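Local coordinates for protein homocysteine S-methyltransferase (Escherichia coli, PDB 5DMM) that catalyses zinc-dependent methyl transfer from S-methylmethionine, or less efficiently S-adenosylmethionine, to homocysteine, yielding methionine, at residues E144-F149 against F173-A178; G137-S142 against T169-S174; Q72-G77 against R151-A156; L165-L170 against A191-T196. One frame throughout, in Å; residues are numbered along the deposited sequence.

Interaction 1. Residues E144-F149 against F173-A178; sequences EAFQAF and FSEIEA. With ZN (zinc ion), chain D.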
loop_
_atom_site.group_PDB
_atom_site.type_symbol
_atom_site.label_atom_id
_atom_site.label_comp_id
_atom_site.label_asym_id
_atom_site.label_seq_id
_atom_site.Cartn_x
_atom_site.Cartn_y
_atom_site.Cartn_z
ATOM N N GLU A 144 -5.418 1.196 -22.161
ATOM C CA GLU A 144 -6.816 0.846 -21.914
ATOM C C GLU A 144 -6.970 -0.440 -21.120
ATOM O O GLU A 144 -7.872 -0.559 -20.279
ATOM C CB GLU A 144 -7.577 0.699 -23.233
ATOM C CG GLU A 144 -7.724 1.982 -24.002
ATOM C CD GLU A 144 -6.703 2.112 -25.114
ATOM O OE1 GLU A 144 -5.515 1.797 -24.877
ATOM O OE2 GLU A 144 -7.094 2.523 -26.230
ATOM N N ALA A 145 -6.113 -1.416 -21.413
ATOM C CA ALA A 145 -6.169 -2.705 -20.729
ATOM C C ALA A 145 -5.748 -2.561 -19.269
ATOM O O ALA A 145 -6.388 -3.116 -18.377
ATOM C CB ALA A 145 -5.286 -3.736 -21.436
ATOM N N PHE A 146 -4.662 -1.832 -19.037
ATOM C CA PHE A 146 -4.249 -1.533 -17.663
ATOM C C PHE A 146 -5.374 -0.816 -16.931
ATOM O O PHE A 146 -5.700 -1.145 -15.791
ATOM C CB PHE A 146 -2.993 -0.649 -17.631
ATOM C CG PHE A 146 -1.695 -1.400 -17.798
ATOM C CD1 PHE A 146 -1.454 -2.579 -17.107
ATOM C CD2 PHE A 146 -0.699 -0.893 -18.627
ATOM C CE1 PHE A 146 -0.237 -3.252 -17.253
ATOM C CE2 PHE A 146 0.514 -1.560 -18.783
ATOM C CZ PHE A 146 0.746 -2.735 -18.097
ATOM N N GLN A 147 -5.948 0.191 -17.586
ATOM C CA GLN A 147 -6.993 0.977 -16.950
ATOM C C GLN A 147 -8.252 0.136 -16.708
ATOM O O GLN A 147 -8.885 0.263 -15.655
ATOM C CB GLN A 147 -7.283 2.233 -17.777
ATOM C CG GLN A 147 -6.153 3.261 -17.696
ATOM C CD GLN A 147 -6.410 4.518 -18.489
ATOM O OE1 GLN A 147 -7.222 4.525 -19.417
ATOM N NE2 GLN A 147 -5.703 5.598 -18.142
ATOM N N ALA A 148 -8.605 -0.740 -17.648
ATOM C CA ALA A 148 -9.745 -1.642 -17.438
ATOM C C ALA A 148 -9.506 -2.610 -16.278
ATOM O O ALA A 148 -10.442 -2.967 -15.549
ATOM C CB ALA A 148 -10.052 -2.422 -18.712
ATOM N N PHE A 149 -8.257 -3.045 -16.115
ATOM C CA PHE A 149 -7.884 -3.936 -15.015
ATOM C C PHE A 149 -8.031 -3.237 -13.671
ATOM O O PHE A 149 -8.559 -3.808 -12.720
ATOM C CB PHE A 149 -6.443 -4.441 -15.182
ATOM C CG PHE A 149 -5.883 -5.120 -13.956
ATOM C CD1 PHE A 149 -6.207 -6.435 -13.660
ATOM C CD2 PHE A 149 -5.015 -4.451 -13.116
ATOM C CE1 PHE A 149 -5.687 -7.067 -12.540
ATOM C CE2 PHE A 149 -4.480 -5.080 -11.988
ATOM C CZ PHE A 149 -4.819 -6.385 -11.701
ATOM N N PHE A 173 6.628 0.803 -15.628
ATOM C CA PHE A 173 6.452 2.226 -15.919
ATOM C C PHE A 173 5.194 2.517 -16.718
ATOM O O PHE A 173 4.477 3.478 -16.417
ATOM C CB PHE A 173 7.681 2.753 -16.668
ATOM C CG PHE A 173 7.720 4.245 -16.819
ATOM C CD1 PHE A 173 7.467 5.081 -15.747
ATOM C CD2 PHE A 173 8.058 4.817 -18.037
ATOM C CE1 PHE A 173 7.523 6.469 -15.890
ATOM C CE2 PHE A 173 8.118 6.203 -18.188
ATOM C CZ PHE A 173 7.844 7.028 -17.111
ATOM N N SER A 174 4.915 1.705 -17.735
ATOM C CA SER A 174 3.744 1.968 -18.567
ATOM C C SER A 174 2.473 1.814 -17.729
ATOM O O SER A 174 1.518 2.568 -17.900
ATOM C CB SER A 174 3.713 1.048 -19.799
ATOM O OG SER A 174 3.439 -0.298 -19.451
ATOM N N GLU A 175 2.476 0.870 -16.789
ATOM C CA GLU A 175 1.327 0.705 -15.896
ATOM C C GLU A 175 1.226 1.885 -14.913
ATOM O O GLU A 175 0.135 2.361 -14.604
ATOM C CB GLU A 175 1.419 -0.626 -15.145
ATOM C CG GLU A 175 0.360 -0.806 -14.059
ATOM C CD GLU A 175 0.484 -2.130 -13.329
ATOM O OE1 GLU A 175 1.606 -2.681 -13.247
ATOM O OE2 GLU A 175 -0.554 -2.624 -12.841
ATOM N N ILE A 176 2.367 2.377 -14.442
ATOM C CA ILE A 176 2.372 3.543 -13.568
ATOM C C ILE A 176 1.737 4.747 -14.275
ATOM O O ILE A 176 0.926 5.464 -13.680
ATOM C CB ILE A 176 3.807 3.869 -13.088
ATOM C CG1 ILE A 176 4.246 2.818 -12.047
ATOM C CG2 ILE A 176 3.862 5.272 -12.505
ATOM C CD1 ILE A 176 5.743 2.805 -11.765
ATOM N N GLU A 177 2.083 4.957 -15.545
ATOM C CA GLU A 177 1.477 6.027 -16.344
ATOM C C GLU A 177 -0.036 5.862 -16.469
ATOM O O GLU A 177 -0.798 6.805 -16.259
ATOM C CB GLU A 177 2.082 6.064 -17.750
ATOM C CG GLU A 177 3.588 6.154 -17.798
ATOM C CD GLU A 177 4.138 5.928 -19.195
ATOM O OE1 GLU A 177 3.367 6.048 -20.178
ATOM O OE2 GLU A 177 5.345 5.626 -19.311
ATOM N N ALA A 178 -0.450 4.655 -16.833
ATOM C CA ALA A 178 -1.869 4.319 -16.983
ATOM C C ALA A 178 -2.640 4.588 -15.697
ATOM O O ALA A 178 -3.742 5.156 -15.710
ATOM C CB ALA A 178 -2.028 2.860 -17.395
HETATM ZN ZN ZN D . -4.115 2.199 -26.362
HETATM O O HOH W 1 -1.752 1.618 -25.707
HETATM O O HOH W 2 -4.461 0.926 -27.997
#
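Phe146 projects from helix 143-159 onto the first turns of helix 173-183, joining two consecutive helices on the outside of the (βα)8 (TIM) barrel. The short helical segments come within 9.1 Å of each other and cross at -64°, with the Phe146 ring as the largest single part of the interface. With CG anti to its own carbonyl carbon (chi1 -82°), the phenyl group is carried across to helix 173-183 and set crosswise to the side chain of Glu175. The CB of Glu175 lies over the middle of one ring face, 3.7 Å from the Phe146 centroid, as a CH-pi contact. Farther out, the ring and carboxylate planes are nearly parallel. That acid offers its methylene to the aromatic face while its oxygens turn to Tyr139, His150 and Tyr125. At the ring edge, near its plane, Ser174 OG comes to 3.3 Å from Phe146 CE2; it is hydrogen-bonded to Asn172. Ala178 is small enough for the helices to close here, its CB 3.6 Å from Phe146 CB. Two residues before Phe146, Glu144, which takes no part in this packing, uses OE1 to bind a peripheral zinc ion, 2.1 Å away, together with two waters. Gln147 supplies the polar link: its extended chain reaches along the flank of Ala178, and NE2 donates to Ala178 O over 3.2 Å. That bond is almost straight (172°), lies in the amide plane of Gln147, and meets an in-plane lone pair of the Ala178 carbonyl.

Interaction 2. Residues G137-S142 against T169-S174; sequences GDYHCS and TLPNFS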
loop_
_atom_site.group_PDB
_atom_site.type_symbol
_atom_site.label_atom_id
_atom_site.label_comp_id
_atom_site.label_asym_id
_atom_site.label_seq_id
_atom_site.Cartn_x
_atom_site.Cartn_y
_atom_site.Cartn_z
ATOM N N GLY A 137 8.250 -6.880 -13.647
ATOM C CA GLY A 137 7.546 -5.896 -14.451
ATOM C C GLY A 137 7.593 -6.112 -15.952
ATOM O O GLY A 137 7.260 -5.210 -16.720
ATOM N N ASP A 138 7.995 -7.299 -16.392
ATOM C CA ASP A 138 8.052 -7.536 -17.829
ATOM C C ASP A 138 6.738 -8.119 -18.329
ATOM O O ASP A 138 6.637 -9.302 -18.629
ATOM C CB ASP A 138 9.214 -8.452 -18.211
ATOM C CG ASP A 138 9.464 -8.474 -19.724
ATOM O OD1 ASP A 138 8.798 -7.713 -20.463
ATOM O OD2 ASP A 138 10.335 -9.242 -20.177
ATOM N N TYR A 139 5.735 -7.259 -18.404
ATOM C CA TYR A 139 4.468 -7.614 -19.004
ATOM C C TYR A 139 3.957 -6.437 -19.824
ATOM O O TYR A 139 4.405 -5.288 -19.641
ATOM C CB TYR A 139 3.456 -8.038 -17.944
ATOM C CG TYR A 139 3.354 -7.181 -16.693
ATOM C CD1 TYR A 139 3.838 -7.648 -15.473
ATOM C CD2 TYR A 139 2.723 -5.937 -16.714
ATOM C CE1 TYR A 139 3.721 -6.893 -14.318
ATOM C CE2 TYR A 139 2.604 -5.171 -15.551
ATOM C CZ TYR A 139 3.098 -5.664 -14.364
ATOM O OH TYR A 139 2.951 -4.940 -13.209
ATOM N N HIS A 140 3.044 -6.727 -20.746
ATOM C CA HIS A 140 2.650 -5.747 -21.750
ATOM C C HIS A 140 1.134 -5.651 -21.881
ATOM O O HIS A 140 0.473 -6.627 -22.236
ATOM C CB HIS A 140 3.271 -6.100 -23.105
ATOM C CG HIS A 140 4.770 -6.136 -23.089
ATOM N ND1 HIS A 140 5.543 -5.011 -23.267
ATOM C CD2 HIS A 140 5.634 -7.161 -22.902
ATOM C CE1 HIS A 140 6.821 -5.339 -23.196
ATOM N NE2 HIS A 140 6.902 -6.640 -22.977
ATOM N N CYS A 141 0.598 -4.471 -21.580
ATOM C CA CYS A 141 -0.822 -4.189 -21.740
ATOM C C CYS A 141 -0.972 -2.808 -22.357
ATOM O O CYS A 141 -0.142 -1.925 -22.118
ATOM C CB CYS A 141 -1.562 -4.240 -20.397
ATOM S SG CYS A 141 -1.503 -5.831 -19.520
ATOM N N SER A 142 -2.030 -2.606 -23.138
ATOM C CA SER A 142 -2.346 -1.263 -23.616
ATOM C C SER A 142 -2.726 -0.388 -22.428
ATOM O O SER A 142 -3.028 -0.912 -21.354
ATOM C CB SER A 142 -3.489 -1.298 -24.635
ATOM O OG SER A 142 -4.659 -1.823 -24.045
ATOM N N THR A 169 3.959 -1.732 -4.726
ATOM C CA THR A 169 4.685 -2.866 -5.293
ATOM C C THR A 169 4.701 -2.791 -6.832
ATOM O O THR A 169 4.680 -3.813 -7.522
ATOM C CB THR A 169 4.064 -4.223 -4.832
ATOM O OG1 THR A 169 3.548 -4.092 -3.502
ATOM C CG2 THR A 169 5.095 -5.346 -4.856
ATOM N N LEU A 170 4.758 -1.571 -7.356
ATOM C CA LEU A 170 4.647 -1.323 -8.798
ATOM C C LEU A 170 6.001 -1.461 -9.505
ATOM O O LEU A 170 6.941 -0.763 -9.160
ATOM C CB LEU A 170 4.083 0.078 -9.043
ATOM C CG LEU A 170 2.787 0.469 -8.317
ATOM C CD1 LEU A 170 2.458 1.919 -8.613
ATOM C CD2 LEU A 170 1.633 -0.436 -8.722
ATOM N N PRO A 171 6.094 -2.350 -10.506
ATOM C CA PRO A 171 7.362 -2.644 -11.182
ATOM C C PRO A 171 7.471 -2.099 -12.600
ATOM O O PRO A 171 8.553 -2.160 -13.182
ATOM C CB PRO A 171 7.354 -4.163 -11.234
ATOM C CG PRO A 171 5.879 -4.468 -11.505
ATOM C CD PRO A 171 5.076 -3.374 -10.811
ATOM N N ASN A 172 6.360 -1.607 -13.142
ATOM C CA ASN A 172 6.214 -1.339 -14.568
ATOM C C ASN A 172 5.808 0.109 -14.841
ATOM O O ASN A 172 4.784 0.586 -14.346
ATOM C CB ASN A 172 5.182 -2.315 -15.157
ATOM C CG ASN A 172 4.988 -2.140 -16.649
ATOM O OD1 ASN A 172 4.370 -1.174 -17.095
ATOM N ND2 ASN A 172 5.498 -3.095 -17.429
ATOM N N PHE A 173 6.628 0.803 -15.628
ATOM C CA PHE A 173 6.452 2.226 -15.919
ATOM C C PHE A 173 5.194 2.517 -16.718
ATOM O O PHE A 173 4.477 3.478 -16.417
ATOM C CB PHE A 173 7.681 2.753 -16.668
ATOM C CG PHE A 173 7.720 4.245 -16.819
ATOM C CD1 PHE A 173 7.467 5.081 -15.747
ATOM C CD2 PHE A 173 8.058 4.817 -18.037
ATOM C CE1 PHE A 173 7.523 6.469 -15.890
ATOM C CE2 PHE A 173 8.118 6.203 -18.188
ATOM C CZ PHE A 173 7.844 7.028 -17.111
ATOM N N SER A 174 4.915 1.705 -17.735
ATOM C CA SER A 174 3.744 1.968 -18.567
ATOM C C SER A 174 2.473 1.814 -17.729
ATOM O O SER A 174 1.518 2.568 -17.900
ATOM C CB SER A 174 3.713 1.048 -19.799
ATOM O OG SER A 174 3.439 -0.298 -19.451
HETATM O O HOH W 3 2.966 -2.499 -21.137
#
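Asn172 turns its amide toward the loop 137-142, where ND2 donates to Gly137 O over 2.8 Å. Its CG stands opposite the backbone N (chi1 -178°), which carries the amide across to the loop and lays it almost parallel to the Tyr139 ring. The other end of the same amide works within its own segment: OD1 receives Ser174 OG on an in-plane lone pair at 2.7 Å, and also caps Glu175 N as the N-cap of helix 173-183. An asparagine suits this place because it can donate and accept at once. Tyr139 places CG between its backbone N and carbonyl carbon (chi1 45°), a conformation that swings CE2 to 3.9 Å from Asn172 CB and OH to 3.4 Å from Pro171 CG; the hydroxyl itself is hydrogen-bonded to Glu175. Gly137, with positive phi, sets CA 3.7 Å from Pro171 CB, and any side chain there would run into Pro171 O. Water 3 links Ser174 OG to Cys141 N. The loop also carries Asp138 and His140, which bind a zinc ion, and the turn begins at Thr169 of the homocysteine pocket in the TIM barrel. The contact thus ties the loop between helices 125-129 and 143-159 to the turn joining strand 164-170 with helix 173-183, while Phe146 of helix 143-159 packs against Tyr139, Cys141 and Asn172.

Interaction 3. Residues Q72-G77 against R151-A156; sequences QATPAG and RPRVEA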
loop_
_atom_site.group_PDB
_atom_site.type_symbol
_atom_site.label_atom_id
_atom_site.label_comp_id
_atom_site.label_asym_id
_atom_site.label_seq_id
_atom_site.Cartn_x
_atom_site.Cartn_y
_atom_site.Cartn_z
ATOM N N GLN A 72 -4.640 -8.060 -4.004
ATOM C CA GLN A 72 -4.935 -8.995 -5.087
ATOM C C GLN A 72 -6.442 -9.158 -5.292
ATOM O O GLN A 72 -6.904 -10.139 -5.875
ATOM C CB GLN A 72 -4.248 -10.343 -4.826
ATOM C CG GLN A 72 -2.816 -10.342 -5.394
ATOM C CD GLN A 72 -1.861 -11.292 -4.700
ATOM O OE1 GLN A 72 -1.910 -11.470 -3.481
ATOM N NE2 GLN A 72 -0.967 -11.893 -5.476
ATOM N N ALA A 73 -7.202 -8.170 -4.826
ATOM C CA ALA A 73 -8.649 -8.161 -5.020
ATOM C C ALA A 73 -9.059 -7.305 -6.229
ATOM O O ALA A 73 -9.268 -6.097 -6.120
ATOM C CB ALA A 73 -9.345 -7.670 -3.759
ATOM N N THR A 74 -9.167 -7.949 -7.385
ATOM C CA THR A 74 -9.711 -7.319 -8.587
ATOM C C THR A 74 -10.738 -8.256 -9.196
ATOM O O THR A 74 -10.693 -9.449 -8.945
ATOM C CB THR A 74 -8.636 -7.034 -9.653
ATOM O OG1 THR A 74 -7.956 -8.259 -9.968
ATOM C CG2 THR A 74 -7.628 -5.975 -9.165
ATOM N N PRO A 75 -11.660 -7.715 -10.003
ATOM C CA PRO A 75 -12.553 -8.600 -10.758
ATOM C C PRO A 75 -11.787 -9.612 -11.613
ATOM O O PRO A 75 -12.199 -10.765 -11.674
ATOM C CB PRO A 75 -13.345 -7.628 -11.629
ATOM C CG PRO A 75 -13.393 -6.366 -10.812
ATOM C CD PRO A 75 -12.039 -6.296 -10.138
ATOM N N ALA A 76 -10.685 -9.197 -12.239
ATOM C CA ALA A 76 -9.843 -10.117 -13.017
ATOM C C ALA A 76 -9.362 -11.304 -12.184
ATOM O O ALA A 76 -9.487 -12.464 -12.595
ATOM C CB ALA A 76 -8.634 -9.375 -13.607
ATOM N N GLY A 77 -8.786 -11.011 -11.021
ATOM C CA GLY A 77 -8.296 -12.058 -10.141
ATOM C C GLY A 77 -9.409 -12.955 -9.614
ATOM O O GLY A 77 -9.294 -14.185 -9.628
ATOM N N ARG A 151 -9.561 -0.091 -12.952
ATOM C CA ARG A 151 -10.718 0.782 -12.709
ATOM C C ARG A 151 -11.733 0.296 -11.654
ATOM O O ARG A 151 -12.062 1.061 -10.746
ATOM C CB ARG A 151 -11.457 1.057 -14.031
ATOM C CG ARG A 151 -12.687 1.938 -13.864
ATOM C CD ARG A 151 -13.297 2.332 -15.221
ATOM N NE ARG A 151 -12.394 3.165 -16.015
ATOM C CZ ARG A 151 -11.800 2.766 -17.137
ATOM N NH1 ARG A 151 -12.021 1.546 -17.609
ATOM N NH2 ARG A 151 -10.989 3.588 -17.790
ATOM N N PRO A 152 -12.240 -0.949 -11.759
ATOM C CA PRO A 152 -13.251 -1.368 -10.764
ATOM C C PRO A 152 -12.774 -1.315 -9.308
ATOM O O PRO A 152 -13.563 -0.971 -8.417
ATOM C CB PRO A 152 -13.546 -2.824 -11.133
ATOM C CG PRO A 152 -12.991 -3.042 -12.474
ATOM C CD PRO A 152 -11.897 -2.048 -12.683
ATOM N N ARG A 153 -11.509 -1.648 -9.070
ATOM C CA ARG A 153 -10.981 -1.621 -7.702
ATOM C C ARG A 153 -10.796 -0.181 -7.220
ATOM O O ARG A 153 -11.097 0.135 -6.064
ATOM C CB ARG A 153 -9.663 -2.395 -7.597
ATOM C CG ARG A 153 -8.951 -2.204 -6.252
ATOM C CD ARG A 153 -7.775 -3.160 -6.106
ATOM N NE ARG A 153 -6.862 -3.049 -7.234
ATOM C CZ ARG A 153 -5.770 -3.787 -7.389
ATOM N NH1 ARG A 153 -5.440 -4.696 -6.472
ATOM N NH2 ARG A 153 -5.002 -3.610 -8.459
ATOM N N VAL A 154 -10.301 0.696 -8.087
ATOM C CA VAL A 154 -10.193 2.104 -7.717
ATOM C C VAL A 154 -11.566 2.647 -7.330
ATOM O O VAL A 154 -11.716 3.291 -6.301
ATOM C CB VAL A 154 -9.586 2.963 -8.856
ATOM C CG1 VAL A 154 -9.793 4.440 -8.589
ATOM C CG2 VAL A 154 -8.092 2.650 -9.012
ATOM N N GLU A 155 -12.580 2.357 -8.146
ATOM C CA GLU A 155 -13.914 2.854 -7.858
ATOM C C GLU A 155 -14.473 2.291 -6.549
ATOM O O GLU A 155 -15.020 3.032 -5.732
ATOM C CB GLU A 155 -14.842 2.555 -9.040
ATOM C CG GLU A 155 -14.553 3.512 -10.191
ATOM C CD GLU A 155 -15.467 3.342 -11.408
ATOM O OE1 GLU A 155 -16.389 2.500 -11.380
ATOM O OE2 GLU A 155 -15.248 4.066 -12.405
ATOM N N ALA A 156 -14.284 0.999 -6.325
ATOM C CA ALA A 156 -14.824 0.345 -5.139
ATOM C C ALA A 156 -14.160 0.860 -3.861
ATOM O O ALA A 156 -14.831 1.064 -2.842
ATOM C CB ALA A 156 -14.660 -1.163 -5.254
#
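Ala73, Thr74 and Pro75 rest on Arg153 and Pro152, bringing the loop that follows strand 65-67 of the TIM barrel against helix 143-159. Gln72, at the start, has its CB directed away from that helix, and its NE2 hydrogen-bonds to Ala127 O. Next, Ala73 O lies 3.3 Å from Arg153 CD; this carbonyl is buried without a hydrogen-bonding partner, facing the aliphatic part of the arginine. Arg153 begins extended, CG anti to its backbone N, and then bends at chi3 (54°), which brings the guanidinium alongside Thr74. Thr74 covers that flat group: its CG2 methyl sits over the centre of one face, 3.4 Å from Arg153 CZ, so the threonine gives its apolar branch to the arginine. The guanidinium's hydrogen bonds leave the two segments, NH1 going to Ser70 O and, weakly, to Tyr71 O, with a further weak bond from NH2 to Gly123 O. A leucine in place of Arg153 would probably leave Ser70 O without its donor and Thr74 CG2 without a flat surface to cover, freeing the loop near Tyr71 to shift. Pro75 then meets Pro152, two rigid rings well suited to a close apolar fit, with CG of Pro75 3.6 Å from CB of Pro152. A proline is also at home just after an N-cap, in the first turn, where no amide hydrogen is needed. Gly77 N then donates to OG1 of Thr74, the N-cap, at 3.1 Å and 163°.

Interaction 4. Residues L165-L170 against A191-T196; sequences LACETL and AWFSFT. With HCS (2-amino-4-mercapto-butyric acid), chain F.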
loop_
_atom_site.group_PDB
_atom_site.type_symbol
_atom_site.label_atom_id
_atom_site.label_comp_id
_atom_site.label_asym_id
_atom_site.label_seq_id
_atom_site.Cartn_x
_atom_site.Cartn_y
_atom_site.Cartn_z
ATOM N N LEU A 165 -5.345 6.085 -1.777
ATOM C CA LEU A 165 -5.014 4.853 -2.461
ATOM C C LEU A 165 -3.539 4.581 -2.286
ATOM O O LEU A 165 -2.694 5.464 -2.490
ATOM C CB LEU A 165 -5.353 4.931 -3.946
ATOM C CG LEU A 165 -6.807 5.243 -4.305
ATOM C CD1 LEU A 165 -6.991 5.366 -5.808
ATOM C CD2 LEU A 165 -7.732 4.152 -3.765
ATOM N N ALA A 166 -3.242 3.357 -1.888
ATOM C CA ALA A 166 -1.868 2.873 -1.819
ATOM C C ALA A 166 -1.556 2.076 -3.081
ATOM O O ALA A 166 -1.802 0.861 -3.143
ATOM C CB ALA A 166 -1.679 2.015 -0.587
ATOM N N CYS A 167 -1.049 2.756 -4.101
ATOM C CA CYS A 167 -0.688 2.086 -5.342
ATOM C C CYS A 167 0.725 1.570 -5.118
ATOM O O CYS A 167 1.667 2.353 -5.105
ATOM C CB CYS A 167 -0.768 3.043 -6.526
ATOM S SG CYS A 167 -2.425 3.756 -6.728
ATOM N N GLU A 168 0.866 0.267 -4.925
ATOM C CA GLU A 168 2.086 -0.262 -4.315
ATOM C C GLU A 168 2.689 -1.465 -5.025
ATOM O O GLU A 168 2.015 -2.152 -5.799
ATOM C CB GLU A 168 1.795 -0.642 -2.868
ATOM C CG GLU A 168 0.715 -1.733 -2.746
ATOM C CD GLU A 168 0.392 -2.085 -1.306
ATOM O OE1 GLU A 168 1.089 -1.587 -0.395
ATOM O OE2 GLU A 168 -0.565 -2.869 -1.088
ATOM N N THR A 169 3.959 -1.732 -4.726
ATOM C CA THR A 169 4.685 -2.866 -5.293
ATOM C C THR A 169 4.701 -2.791 -6.832
ATOM O O THR A 169 4.680 -3.813 -7.522
ATOM C CB THR A 169 4.064 -4.223 -4.832
ATOM O OG1 THR A 169 3.548 -4.092 -3.502
ATOM C CG2 THR A 169 5.095 -5.346 -4.856
ATOM N N LEU A 170 4.758 -1.571 -7.356
ATOM C CA LEU A 170 4.647 -1.323 -8.798
ATOM C C LEU A 170 6.001 -1.461 -9.505
ATOM O O LEU A 170 6.941 -0.763 -9.160
ATOM C CB LEU A 170 4.083 0.078 -9.043
ATOM C CG LEU A 170 2.787 0.469 -8.317
ATOM C CD1 LEU A 170 2.458 1.919 -8.613
ATOM C CD2 LEU A 170 1.633 -0.436 -8.722
ATOM N N ALA A 191 -3.353 9.639 -3.797
ATOM C CA ALA A 191 -2.631 8.363 -3.757
ATOM C C ALA A 191 -1.150 8.525 -3.443
ATOM O O ALA A 191 -0.568 9.583 -3.714
ATOM C CB ALA A 191 -2.783 7.630 -5.091
ATOM N N TRP A 192 -0.543 7.476 -2.890
ATOM C CA TRP A 192 0.905 7.343 -2.975
ATOM C C TRP A 192 1.194 6.265 -4.001
ATOM O O TRP A 192 0.357 5.405 -4.265
ATOM C CB TRP A 192 1.570 7.047 -1.606
ATOM C CG TRP A 192 1.479 5.644 -0.992
ATOM C CD1 TRP A 192 2.052 4.489 -1.459
ATOM C CD2 TRP A 192 0.849 5.296 0.254
ATOM N NE1 TRP A 192 1.788 3.440 -0.594
ATOM C CE2 TRP A 192 1.059 3.913 0.464
ATOM C CE3 TRP A 192 0.126 6.021 1.209
ATOM C CZ2 TRP A 192 0.573 3.245 1.595
ATOM C CZ3 TRP A 192 -0.349 5.357 2.331
ATOM C CH2 TRP A 192 -0.130 3.985 2.513
ATOM N N PHE A 193 2.354 6.380 -4.634
ATOM C CA PHE A 193 2.859 5.384 -5.565
ATOM C C PHE A 193 4.159 4.833 -5.000
ATOM O O PHE A 193 5.121 5.587 -4.787
ATOM C CB PHE A 193 3.109 5.994 -6.955
ATOM C CG PHE A 193 1.871 6.100 -7.824
ATOM C CD1 PHE A 193 0.710 6.700 -7.349
ATOM C CD2 PHE A 193 1.886 5.636 -9.131
ATOM C CE1 PHE A 193 -0.434 6.804 -8.162
ATOM C CE2 PHE A 193 0.748 5.742 -9.953
ATOM C CZ PHE A 193 -0.409 6.327 -9.464
ATOM N N SER A 194 4.176 3.533 -4.748
ATOM C CA SER A 194 5.359 2.882 -4.215
ATOM C C SER A 194 5.814 1.772 -5.158
ATOM O O SER A 194 4.986 1.038 -5.700
ATOM C CB SER A 194 5.075 2.348 -2.815
ATOM O OG SER A 194 6.211 1.672 -2.301
ATOM N N PHE A 195 7.132 1.661 -5.331
ATOM C CA PHE A 195 7.753 0.884 -6.406
ATOM C C PHE A 195 8.613 -0.275 -5.922
ATOM O O PHE A 195 9.175 -0.222 -4.819
ATOM C CB PHE A 195 8.642 1.800 -7.265
ATOM C CG PHE A 195 8.023 3.129 -7.564
ATOM C CD1 PHE A 195 6.856 3.205 -8.309
ATOM C CD2 PHE A 195 8.595 4.294 -7.093
ATOM C CE1 PHE A 195 6.273 4.425 -8.581
ATOM C CE2 PHE A 195 8.014 5.524 -7.363
ATOM C CZ PHE A 195 6.850 5.586 -8.104
ATOM N N THR A 196 8.743 -1.306 -6.760
ATOM C CA THR A 196 9.820 -2.285 -6.589
ATOM C C THR A 196 10.954 -1.938 -7.555
ATOM O O THR A 196 10.728 -1.319 -8.606
ATOM C CB THR A 196 9.370 -3.743 -6.823
ATOM O OG1 THR A 196 8.914 -3.907 -8.171
ATOM C CG2 THR A 196 8.278 -4.121 -5.845
HETATM N N HCS F . -0.514 -6.722 0.213
HETATM C CA HCS F . 0.551 -5.903 0.760
HETATM C CB HCS F . 1.627 -5.696 -0.299
HETATM C CG HCS F . 2.240 -7.025 -0.723
HETATM S SD HCS F . 3.724 -6.717 -1.713
HETATM C C HCS F . -0.005 -4.574 1.175
HETATM O OXT HCS F . -1.218 -4.348 0.982
HETATM O O HCS F . 0.767 -3.742 1.699
#
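Trp192 folds its indole across to Ala166, the two lying on one face of a parallel strand pair in the TIM barrel, part of a β-α-β unit with helix 173-183 as the crossover. With CG between its backbone N and carbonyl carbon (chi1 76°), the indole lies flat against its neighbour; the Ala166 methyl presses on the ring toward its rim, 3.4 Å from Trp192 CZ2, while CA stands over the five-membered ring. The small alanine suits the place, since its methyl sits close to the ring. The opposite face interlocks differently. Leu165 CB abuts Ala191 CB at 3.9 Å, and Cys167 puts CB over the Phe193 ring, with SG approaching the ring obliquely, 3.9 Å from CE1. Leu170 CD1 reaches the same ring at 3.8 Å from Phe193 CD2. The strands are held by backbone bonds such as Ser194 N to Cys167 O (2.8 Å), and a β bulge after Cys167 shifts the register by one. The bulge carries Thr169 out of line; its CG2 meets Thr196 CG2 at 3.6 Å. Replacing Trp192 with an alanine would probably uncover the Ala166 methyl, open a gap above it and leave Tyr253 OH without its NE1 partner. That hydroxyl also bonds Glu168 OE1, so the indole probably serves as a second shell, since Tyr253 and Glu168 both line the pocket. Glu168 OE2, bonded to Ser121 OG, lies 2.6 Å from homocysteine OXT, and Thr169 OG1 lies 3.2 Å from SD: the strand end thus meets both carboxylate and sulfur, implying a share in orienting the substrate.

In the fold
Interactions 1 and 2 share Phe173 and Ser174, and their centres are about 8 Å apart; Tyr139 OH and Glu175 OE1, 2.6 Å from each other, connect them in a probable hydrogen bond. Interaction 3 uses the same helix 143-159 as interaction 1 and touches it where Phe149 CE1 meets Thr74 OG1 at 3.6 Å. Interaction 4 is part of the barrel wall on which helix 173-183 packs: Ile176 CD1 lies 3.6 Å from Phe195 CE1. Thr169 and Leu170 belong to both interactions 2 and 4. Homocysteine touches interaction 4 directly, where the side chain of Thr169 is also about 5 Å from the zinc ion bound by Cys229 and Cys295, whereas the side chain of Gln72 in interaction 3 stays about 6 Å from the substrate.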